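PDB 4ZWV: putative aminotransferase from Actinomadura melliaura, which probably acts as a pyridoxal phosphate-dependent sugar aminotransferase in making the aminopentose of the indolocarbazole AT2433. Local coordinates for residues A[4-12]-A[349-360]; A[260-271]-A[289-297]. All coordinates share one frame; numbering follows the deposited sequence.

Interaction 1: residues A[4-12]-A[349-360]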
loop_
_atom_site.group_PDB
_atom_site.type_symbol
_atom_site.label_atom_id
_atom_site.label_comp_id
_atom_site.label_asym_id
_atom_site.label_seq_id
_atom_site.Cartn_x
_atom_site.Cartn_y
_atom_site.Cartn_z
HETATM N N MSE A 4 17.322 -6.461 27.101
HETATM C CA MSE A 4 17.973 -5.394 26.357
HETATM C C MSE A 4 17.104 -4.145 26.279
HETATM O O MSE A 4 15.886 -4.224 26.122
HETATM C CB MSE A 4 18.334 -5.869 24.947
HETATM C CG MSE A 4 19.398 -5.018 24.262
HETATM SE SE MSE A 4 19.997 -5.772 22.571
HETATM C CE MSE A 4 21.907 -5.442 22.749
ATOM N N ILE A 5 17.748 -2.991 26.401
ATOM C CA ILE A 5 17.102 -1.714 26.149
ATOM C C ILE A 5 16.998 -1.506 24.643
ATOM O O ILE A 5 18.022 -1.375 23.976
ATOM C CB ILE A 5 17.896 -0.561 26.784
ATOM C CG1 ILE A 5 17.953 -0.733 28.305
ATOM C CG2 ILE A 5 17.272 0.764 26.411
ATOM C CD1 ILE A 5 18.947 0.195 28.995
ATOM N N PRO A 6 15.766 -1.498 24.091
ATOM C CA PRO A 6 15.615 -1.424 22.634
ATOM C C PRO A 6 15.742 -0.005 22.077
ATOM O O PRO A 6 15.491 0.976 22.781
ATOM C CB PRO A 6 14.198 -1.972 22.406
ATOM C CG PRO A 6 13.459 -1.572 23.646
ATOM C CD PRO A 6 14.465 -1.624 24.778
ATOM N N LEU A 7 16.133 0.083 20.812
ATOM C CA LEU A 7 16.290 1.351 20.120
ATOM C C LEU A 7 14.931 1.898 19.695
ATOM O O LEU A 7 14.738 3.113 19.612
ATOM C CB LEU A 7 17.217 1.161 18.915
ATOM C CG LEU A 7 17.628 2.370 18.088
ATOM C CD1 LEU A 7 18.258 3.432 18.981
ATOM C CD2 LEU A 7 18.612 1.922 17.002
ATOM N N PHE A 8 13.997 0.979 19.434
ATOM C CA PHE A 8 12.636 1.295 18.999
ATOM C C PHE A 8 11.661 0.445 19.806
ATOM O O PHE A 8 12.007 -0.652 20.241
ATOM C CB PHE A 8 12.419 1.000 17.502
ATOM C CG PHE A 8 13.565 1.406 16.608
ATOM C CD1 PHE A 8 13.686 2.712 16.163
ATOM C CD2 PHE A 8 14.490 0.466 16.176
ATOM C CE1 PHE A 8 14.728 3.078 15.325
ATOM C CE2 PHE A 8 15.533 0.825 15.342
ATOM C CZ PHE A 8 15.648 2.133 14.913
ATOM N N LYS A 9 10.436 0.927 19.987
ATOM C CA LYS A 9 9.423 0.141 20.690
ATOM C C LYS A 9 8.036 0.606 20.283
ATOM O O LYS A 9 7.816 1.794 20.050
ATOM C CB LYS A 9 9.614 0.249 22.211
ATOM C CG LYS A 9 8.753 -0.703 23.027
ATOM C CD LYS A 9 9.177 -0.689 24.492
ATOM C CE LYS A 9 8.245 -1.504 25.363
ATOM N NZ LYS A 9 8.335 -2.950 25.038
ATOM N N VAL A 10 7.100 -0.332 20.183
ATOM C CA VAL A 10 5.735 0.007 19.800
ATOM C C VAL A 10 4.970 0.630 20.964
ATOM O O VAL A 10 4.985 0.102 22.075
ATOM C CB VAL A 10 4.972 -1.237 19.303
ATOM C CG1 VAL A 10 3.547 -0.864 18.927
ATOM C CG2 VAL A 10 5.683 -1.857 18.118
ATOM N N ALA A 11 4.318 1.764 20.715
ATOM C CA ALA A 11 3.450 2.377 21.713
ATOM C C ALA A 11 1.982 2.153 21.345
ATOM O O ALA A 11 1.394 2.943 20.602
ATOM C CB ALA A 11 3.746 3.871 21.840
ATOM N N VAL A 12 1.387 1.080 21.851
ATOM C CA VAL A 12 -0.028 0.834 21.573
ATOM C C VAL A 12 -0.840 0.830 22.870
ATOM O O VAL A 12 -0.591 0.055 23.796
ATOM C CB VAL A 12 -0.228 -0.483 20.780
ATOM C CG1 VAL A 12 0.412 -1.663 21.501
ATOM C CG2 VAL A 12 -1.714 -0.730 20.495
ATOM N N SER A 349 23.127 5.441 16.684
ATOM C CA SER A 349 21.860 5.877 17.269
ATOM C C SER A 349 21.654 5.179 18.610
ATOM O O SER A 349 21.837 3.961 18.719
ATOM C CB SER A 349 20.681 5.561 16.338
ATOM O OG SER A 349 20.804 6.212 15.076
ATOM N N LEU A 350 21.263 5.951 19.620
ATOM C CA LEU A 350 21.042 5.432 20.968
ATOM C C LEU A 350 19.564 5.462 21.351
ATOM O O LEU A 350 18.816 6.323 20.892
ATOM C CB LEU A 350 21.849 6.242 21.986
ATOM C CG LEU A 350 23.361 6.281 21.770
ATOM C CD1 LEU A 350 24.017 7.218 22.768
ATOM C CD2 LEU A 350 23.925 4.883 21.902
ATOM N N PRO A 351 19.133 4.512 22.192
ATOM C CA PRO A 351 17.741 4.539 22.659
ATOM C C PRO A 351 17.441 5.807 23.440
ATOM O O PRO A 351 18.230 6.183 24.307
ATOM C CB PRO A 351 17.650 3.311 23.577
ATOM C CG PRO A 351 18.778 2.422 23.155
ATOM C CD PRO A 351 19.878 3.362 22.734
ATOM N N VAL A 352 16.310 6.442 23.161
ATOM C CA VAL A 352 15.994 7.691 23.841
ATOM C C VAL A 352 14.493 7.807 24.145
ATOM O O VAL A 352 14.035 8.777 24.732
ATOM C CB VAL A 352 16.480 8.896 22.988
ATOM C CG1 VAL A 352 15.543 9.138 21.814
ATOM C CG2 VAL A 352 16.626 10.158 23.837
ATOM N N GLY A 353 13.724 6.794 23.761
ATOM C CA GLY A 353 12.274 6.889 23.846
ATOM C C GLY A 353 11.609 6.769 25.210
ATOM O O GLY A 353 12.273 6.624 26.245
ATOM N N TRP A 354 10.273 6.821 25.197
ATOM C CA TRP A 354 9.452 6.858 26.415
ATOM C C TRP A 354 9.596 5.627 27.307
ATOM O O TRP A 354 9.253 5.672 28.486
ATOM C CB TRP A 354 7.972 7.020 26.039
ATOM C CG TRP A 354 7.521 5.959 25.077
ATOM C CD1 TRP A 354 7.492 6.053 23.719
ATOM C CD2 TRP A 354 7.070 4.631 25.398
ATOM N NE1 TRP A 354 7.040 4.869 23.170
ATOM C CE2 TRP A 354 6.780 3.983 24.181
ATOM C CE3 TRP A 354 6.884 3.931 26.599
ATOM C CZ2 TRP A 354 6.311 2.675 24.127
ATOM C CZ3 TRP A 354 6.420 2.627 26.538
ATOM C CH2 TRP A 354 6.139 2.019 25.312
ATOM N N TRP A 355 10.090 4.531 26.742
ATOM C CA TRP A 355 10.200 3.261 27.461
ATOM C C TRP A 355 11.430 3.213 28.358
ATOM O O TRP A 355 11.614 2.273 29.127
ATOM C CB TRP A 355 10.237 2.095 26.469
ATOM C CG TRP A 355 11.353 2.213 25.480
ATOM C CD1 TRP A 355 12.617 1.713 25.609
ATOM C CD2 TRP A 355 11.313 2.890 24.217
ATOM N NE1 TRP A 355 13.368 2.033 24.496
ATOM C CE2 TRP A 355 12.591 2.755 23.630
ATOM C CE3 TRP A 355 10.322 3.593 23.521
ATOM C CZ2 TRP A 355 12.901 3.289 22.380
ATOM C CZ3 TRP A 355 10.632 4.121 22.279
ATOM C CH2 TRP A 355 11.912 3.973 21.724
ATOM N N LEU A 356 12.280 4.225 28.240
ATOM C CA LEU A 356 13.457 4.334 29.086
ATOM C C LEU A 356 13.131 4.764 30.517
ATOM O O LEU A 356 12.678 5.887 30.742
ATOM C CB LEU A 356 14.433 5.333 28.476
ATOM C CG LEU A 356 15.316 4.934 27.308
ATOM C CD1 LEU A 356 16.240 6.091 26.983
ATOM C CD2 LEU A 356 16.119 3.731 27.694
ATOM N N THR A 357 13.377 3.889 31.487
ATOM C CA THR A 357 13.259 4.285 32.886
ATOM C C THR A 357 14.432 5.180 33.248
ATOM O O THR A 357 15.402 5.261 32.504
ATOM C CB THR A 357 13.250 3.086 33.834
ATOM O OG1 THR A 357 14.513 2.409 33.756
ATOM C CG2 THR A 357 12.120 2.136 33.482
ATOM N N GLU A 358 14.363 5.843 34.391
ATOM C CA GLU A 358 15.504 6.634 34.839
ATOM C C GLU A 358 16.736 5.746 34.991
ATOM O O GLU A 358 17.844 6.134 34.620
ATOM C CB GLU A 358 15.179 7.350 36.148
ATOM C CG GLU A 358 14.261 8.550 35.955
ATOM C CD GLU A 358 14.113 9.388 37.210
ATOM O OE1 GLU A 358 14.746 9.050 38.231
ATOM O OE2 GLU A 358 13.362 10.386 37.170
ATOM N N GLN A 359 16.528 4.533 35.491
ATOM C CA GLN A 359 17.615 3.576 35.657
ATOM C C GLN A 359 18.220 3.163 34.312
ATOM O O GLN A 359 19.442 3.023 34.199
ATOM C CB GLN A 359 17.124 2.347 36.428
ATOM C CG GLN A 359 18.211 1.342 36.769
ATOM C CD GLN A 359 17.729 0.264 37.729
ATOM O OE1 GLN A 359 16.606 0.321 38.231
ATOM N NE2 GLN A 359 18.586 -0.717 37.996
ATOM N N ASP A 360 17.368 2.975 33.302
ATOM C CA ASP A 360 17.829 2.634 31.954
ATOM C C ASP A 360 18.760 3.708 31.379
ATOM O O ASP A 360 19.844 3.393 30.886
ATOM C CB ASP A 360 16.648 2.444 30.999
ATOM C CG ASP A 360 15.852 1.179 31.265
ATOM O OD1 ASP A 360 16.390 0.218 31.863
ATOM O OD2 ASP A 360 14.668 1.156 30.860
HETATM O O HOH W 1 14.932 5.685 20.676
HETATM O O HOH W 2 7.135 4.325 20.256
#
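Leu7 reaches the backbone of Leu350 and Pro351 with one methyl: its CD1 settles 3.4 Å from Leu350 C, although the side chain sets off away from it. CG stands opposite the backbone N (chi1 -175°), and this swings the branch back toward the strand. The ring of Pro351 packs against the N-terminal strip, its CB 3.3 Å from Pro6 O and also touching CG2 of Ile5. Past it, a water bridges Val352 N and Leu7 O. At Trp354 the indole edge meets Val10 O, Ala11 CB packs 3.6 Å from CZ2, and a second water links NE1 to Lys9 O. Trp355 makes the largest share of the contact on its side. Its NE1 donates to Pro6 O at 2.9 Å, a bent bond (137°) whose acceptor lies at the indole edge, tilted somewhat from its plane. Lys9 CB sits over the six-membered ring, 3.8 Å from its centroid, in a CH-pi contact, and Gly353 CA covers the opposite face. With an alanine in place of Trp355, Pro6 O would probably lose its indole donor and Lys9 CB the ring face it packs on. Leu356 CD2 presses on Ile5 CG2 at 3.4 Å, tighter than usual for two carbons, and Asp360 CB meets Ile5 CD1 at the start of helix 358-369. That helix opens with a capping box, Asp360 N to Thr357 OG1 and Thr357 N to Asp360 OD2. The extended N-terminal arm thus packs on the type I turn (Gly353 to Leu356) between strand 347-350 and the capped helix, in the C-terminal part of the DegT/DnrJ/EryC1 fold.

Interaction 2: residues A[260-271]-A[289-297]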
loop_
_atom_site.group_PDB
_atom_site.type_symbol
_atom_site.label_atom_id
_atom_site.label_comp_id
_atom_site.label_asym_id
_atom_site.label_seq_id
_atom_site.Cartn_x
_atom_site.Cartn_y
_atom_site.Cartn_z
ATOM N N LEU A 260 6.149 11.955 23.778
ATOM C CA LEU A 260 7.034 12.926 23.143
ATOM C C LEU A 260 7.823 13.719 24.184
ATOM O O LEU A 260 9.012 13.994 24.008
ATOM C CB LEU A 260 6.226 13.871 22.254
ATOM C CG LEU A 260 6.995 14.763 21.286
ATOM C CD1 LEU A 260 7.991 13.958 20.447
ATOM C CD2 LEU A 260 6.006 15.497 20.392
ATOM N N ARG A 261 7.148 14.094 25.263
ATOM C CA ARG A 261 7.794 14.820 26.348
ATOM C C ARG A 261 8.943 13.983 26.922
ATOM O O ARG A 261 10.013 14.503 27.194
ATOM C CB ARG A 261 6.778 15.176 27.430
ATOM C CG ARG A 261 7.337 16.071 28.528
ATOM C CD ARG A 261 6.374 16.166 29.697
ATOM N NE ARG A 261 6.318 14.901 30.422
ATOM C CZ ARG A 261 7.242 14.500 31.290
ATOM N NH1 ARG A 261 8.289 15.272 31.550
ATOM N NH2 ARG A 261 7.122 13.330 31.900
ATOM N N LEU A 262 8.735 12.673 27.051
ATOM C CA LEU A 262 9.776 11.797 27.582
ATOM C C LEU A 262 10.946 11.635 26.604
ATOM O O LEU A 262 12.106 11.659 27.027
ATOM C CB LEU A 262 9.194 10.429 27.944
ATOM C CG LEU A 262 8.208 10.438 29.114
ATOM C CD1 LEU A 262 7.550 9.082 29.272
ATOM C CD2 LEU A 262 8.911 10.837 30.407
ATOM N N HIS A 263 10.654 11.473 25.309
ATOM C CA HIS A 263 11.723 11.469 24.299
ATOM C C HIS A 263 12.612 12.696 24.474
ATOM O O HIS A 263 13.841 12.603 24.505
ATOM C CB HIS A 263 11.165 11.476 22.867
ATOM C CG HIS A 263 10.751 10.130 22.345
ATOM N ND1 HIS A 263 11.444 9.480 21.344
ATOM C CD2 HIS A 263 9.697 9.334 22.652
ATOM C CE1 HIS A 263 10.841 8.337 21.065
ATOM N NE2 HIS A 263 9.778 8.224 21.842
ATOM N N ARG A 264 11.971 13.853 24.588
ATOM C CA ARG A 264 12.699 15.113 24.681
ATOM C C ARG A 264 13.451 15.254 25.999
ATOM O O ARG A 264 14.582 15.732 26.021
ATOM C CB ARG A 264 11.730 16.278 24.468
ATOM C CG ARG A 264 11.286 16.377 23.012
ATOM C CD ARG A 264 10.049 17.237 22.812
ATOM N NE ARG A 264 9.754 17.354 21.385
ATOM C CZ ARG A 264 8.589 17.749 20.881
ATOM N NH1 ARG A 264 7.584 18.067 21.683
ATOM N NH2 ARG A 264 8.428 17.814 19.562
ATOM N N GLU A 265 12.836 14.811 27.092
ATOM C CA GLU A 265 13.491 14.838 28.397
ATOM C C GLU A 265 14.731 13.941 28.419
ATOM O O GLU A 265 15.775 14.321 28.949
ATOM C CB GLU A 265 12.502 14.417 29.484
ATOM C CG GLU A 265 13.103 14.288 30.873
ATOM C CD GLU A 265 12.133 13.682 31.878
ATOM O OE1 GLU A 265 11.004 14.200 32.012
ATOM O OE2 GLU A 265 12.500 12.682 32.531
ATOM N N ASN A 266 14.624 12.758 27.816
ATOM C CA ASN A 266 15.760 11.840 27.765
ATOM C C ASN A 266 16.902 12.395 26.913
ATOM O O ASN A 266 18.075 12.253 27.267
ATOM C CB ASN A 266 15.315 10.478 27.230
ATOM C CG ASN A 266 14.402 9.753 28.193
ATOM O OD1 ASN A 266 14.427 10.007 29.404
ATOM N ND2 ASN A 266 13.584 8.853 27.669
ATOM N N ALA A 267 16.552 13.018 25.791
ATOM C CA ALA A 267 17.538 13.670 24.929
ATOM C C ALA A 267 18.265 14.785 25.678
ATOM O O ALA A 267 19.487 14.932 25.572
ATOM C CB ALA A 267 16.867 14.223 23.681
ATOM N N ALA A 268 17.509 15.566 26.441
ATOM C CA ALA A 268 18.108 16.641 27.230
ATOM C C ALA A 268 19.064 16.063 28.265
ATOM O O ALA A 268 20.127 16.633 28.535
ATOM C CB ALA A 268 17.031 17.477 27.904
ATOM N N PHE A 269 18.682 14.927 28.845
ATOM C CA PHE A 269 19.522 14.239 29.818
ATOM C C PHE A 269 20.850 13.820 29.180
ATOM O O PHE A 269 21.921 14.062 29.743
ATOM C CB PHE A 269 18.781 13.027 30.392
ATOM C CG PHE A 269 19.575 12.236 31.391
ATOM C CD1 PHE A 269 19.650 12.638 32.712
ATOM C CD2 PHE A 269 20.227 11.072 31.010
ATOM C CE1 PHE A 269 20.376 11.902 33.633
ATOM C CE2 PHE A 269 20.953 10.337 31.928
ATOM C CZ PHE A 269 21.025 10.750 33.235
ATOM N N TYR A 270 20.778 13.193 28.012
ATOM C CA TYR A 270 21.995 12.824 27.289
ATOM C C TYR A 270 22.841 14.050 26.936
ATOM O O TYR A 270 24.064 14.013 27.071
ATOM C CB TYR A 270 21.667 12.058 26.010
ATOM C CG TYR A 270 21.152 10.646 26.196
ATOM C CD1 TYR A 270 21.466 9.890 27.318
ATOM C CD2 TYR A 270 20.350 10.071 25.219
ATOM C CE1 TYR A 270 20.991 8.589 27.461
ATOM C CE2 TYR A 270 19.870 8.786 25.350
ATOM C CZ TYR A 270 20.191 8.048 26.466
ATOM O OH TYR A 270 19.705 6.764 26.579
ATOM N N ASP A 271 22.198 15.121 26.466
ATOM C CA ASP A 271 22.902 16.374 26.176
ATOM C C ASP A 271 23.747 16.824 27.361
ATOM O O ASP A 271 24.866 17.310 27.192
ATOM C CB ASP A 271 21.930 17.504 25.845
ATOM C CG ASP A 271 21.274 17.361 24.487
ATOM O OD1 ASP A 271 21.770 16.614 23.609
ATOM O OD2 ASP A 271 20.245 18.043 24.305
ATOM N N ARG A 289 14.103 25.531 16.857
ATOM C CA ARG A 289 13.216 24.459 16.435
ATOM C C ARG A 289 13.134 23.407 17.522
ATOM O O ARG A 289 13.948 23.388 18.443
ATOM C CB ARG A 289 13.697 23.843 15.117
ATOM C CG ARG A 289 15.036 23.104 15.193
ATOM C CD ARG A 289 15.652 22.950 13.802
ATOM N NE ARG A 289 16.241 24.215 13.368
ATOM C CZ ARG A 289 17.055 24.368 12.327
ATOM N NH1 ARG A 289 17.379 23.330 11.563
ATOM N NH2 ARG A 289 17.563 25.573 12.061
ATOM N N GLU A 290 12.135 22.538 17.420
ATOM C CA GLU A 290 11.946 21.500 18.418
ATOM C C GLU A 290 11.800 20.159 17.729
ATOM O O GLU A 290 10.817 19.932 17.022
ATOM C CB GLU A 290 10.720 21.792 19.287
ATOM C CG GLU A 290 10.508 20.774 20.399
ATOM C CD GLU A 290 9.355 21.145 21.326
ATOM O OE1 GLU A 290 8.261 21.489 20.827
ATOM O OE2 GLU A 290 9.552 21.102 22.559
ATOM N N GLY A 291 12.794 19.290 17.909
ATOM C CA GLY A 291 12.773 17.972 17.292
ATOM C C GLY A 291 12.040 16.942 18.129
ATOM O O GLY A 291 11.605 17.223 19.250
ATOM N N SER A 292 11.898 15.741 17.580
ATOM C CA SER A 292 11.110 14.714 18.243
ATOM C C SER A 292 11.924 13.514 18.706
ATOM O O SER A 292 11.378 12.618 19.346
ATOM C CB SER A 292 9.983 14.260 17.310
ATOM O OG SER A 292 9.091 15.346 17.090
ATOM N N PHE A 293 13.217 13.494 18.378
ATOM C CA PHE A 293 14.136 12.473 18.912
ATOM C C PHE A 293 13.620 11.039 18.810
ATOM O O PHE A 293 13.476 10.325 19.801
ATOM C CB PHE A 293 14.491 12.806 20.358
ATOM C CG PHE A 293 15.286 14.063 20.481
ATOM C CD1 PHE A 293 16.641 14.057 20.205
ATOM C CD2 PHE A 293 14.679 15.254 20.823
ATOM C CE1 PHE A 293 17.394 15.222 20.301
ATOM C CE2 PHE A 293 15.422 16.420 20.920
ATOM C CZ PHE A 293 16.782 16.400 20.659
ATOM N N TYR A 294 13.336 10.626 17.585
ATOM C CA TYR A 294 13.001 9.242 17.302
ATOM C C TYR A 294 14.089 8.333 17.880
ATOM O O TYR A 294 13.791 7.308 18.505
ATOM C CB TYR A 294 12.863 9.071 15.790
ATOM C CG TYR A 294 12.507 7.698 15.299
ATOM C CD1 TYR A 294 11.339 7.070 15.711
ATOM C CD2 TYR A 294 13.316 7.053 14.374
ATOM C CE1 TYR A 294 11.001 5.812 15.225
ATOM C CE2 TYR A 294 12.986 5.805 13.883
ATOM C CZ TYR A 294 11.833 5.194 14.318
ATOM O OH TYR A 294 11.505 3.953 13.826
ATOM N N VAL A 295 15.345 8.727 17.659
ATOM C CA VAL A 295 16.511 8.114 18.299
ATOM C C VAL A 295 17.452 9.260 18.670
ATOM O O VAL A 295 17.216 10.397 18.265
ATOM C CB VAL A 295 17.242 7.096 17.379
ATOM C CG1 VAL A 295 16.349 5.894 17.073
ATOM C CG2 VAL A 295 17.707 7.770 16.096
ATOM N N TYR A 296 18.515 8.959 19.408
ATOM C CA TYR A 296 19.493 9.974 19.804
ATOM C C TYR A 296 20.839 9.646 19.164
ATOM O O TYR A 296 21.459 8.637 19.491
ATOM C CB TYR A 296 19.603 10.040 21.333
ATOM C CG TYR A 296 20.493 11.155 21.831
ATOM C CD1 TYR A 296 19.971 12.410 22.117
ATOM C CD2 TYR A 296 21.861 10.956 22.009
ATOM C CE1 TYR A 296 20.792 13.449 22.567
ATOM C CE2 TYR A 296 22.684 11.983 22.457
ATOM C CZ TYR A 296 22.139 13.223 22.735
ATOM O OH TYR A 296 22.956 14.247 23.175
ATOM N N ASP A 297 21.281 10.492 18.235
ATOM C CA ASP A 297 22.515 10.229 17.498
ATOM C C ASP A 297 23.753 10.814 18.167
ATOM O O ASP A 297 23.726 11.929 18.702
ATOM C CB ASP A 297 22.428 10.790 16.079
ATOM C CG ASP A 297 21.595 9.920 15.156
ATOM O OD1 ASP A 297 21.159 8.839 15.595
ATOM O OD2 ASP A 297 21.401 10.316 13.987
#
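Two side chains of the helix, His263 and Arg264, hydrogen-bond to backbone carbonyls of the loop after strand 289-290. His263 ND1 gives a nearly straight bond to Phe293 O at 2.7 Å; the oxygen lies in the imidazole plane, whereas the donor stands above the carbonyl plane. Arg264 NE donates to Gly291 O at 2.8 Å in the guanidinium plane, and NH2 adds a weak second bond to that oxygen while also serving Gly167 O. A further bond runs the other way, from Tyr296 OH to Asp271 OD1, 2.7 Å, on the anti side of the carboxylate and somewhat out of its plane.

Charge enters by stacking. The Glu290 carboxylate lies flat over the Arg264 guanidinium, the planes 2° apart, with NH1 and OE1 3.6 Å from each other; no N-H points at the oxygen, making this a salt bridge of charges alone. Leu260 CG covers the other face.

Aromatic contacts make up much of the remainder. Ala267 CB points almost squarely into the face of Phe293, 3.4 Å from its centroid. Tyr270 lays CB over the Tyr296 ring and turns its own edge to that face, the planes at 62°; with CG anti to the carbonyl carbon (chi1 -71°), the ring is sent toward Tyr296, and CD2 is the edge atom that meets it.

Helix 243-273 thus lies along the connection between strands 289-290 and 296-300. Helix 358-369 touches Tyr270, Leu350 pairs with Tyr296, and Tyr294 stacks on His164, a pyridoxal phosphate-binding residue.

Overall arrangement
Starting at the N terminus, residues 4-12 run as an arm ahead of helix 16-26, and interaction 1 joins them to residues 349-360, closing a loop of more than three hundred residues that takes in the large mixed sheet. Interaction 2 is nested inside that loop: it is a short closure, bringing helix 243-273 onto the chain that follows it within some twenty residues. The two meet in the small antiparallel sheet, where strand 347-350 pairs with strand 296-300 through Leu350 N and Tyr296 O, and Ser349 OG probably bonds to Asp297 OD1. Interaction 1 ties the N-terminal arm to the strand and turn before helix 358-369, interaction 2 helix 243-273 to strand 296-300: a local and a distant closure sharing one sheet.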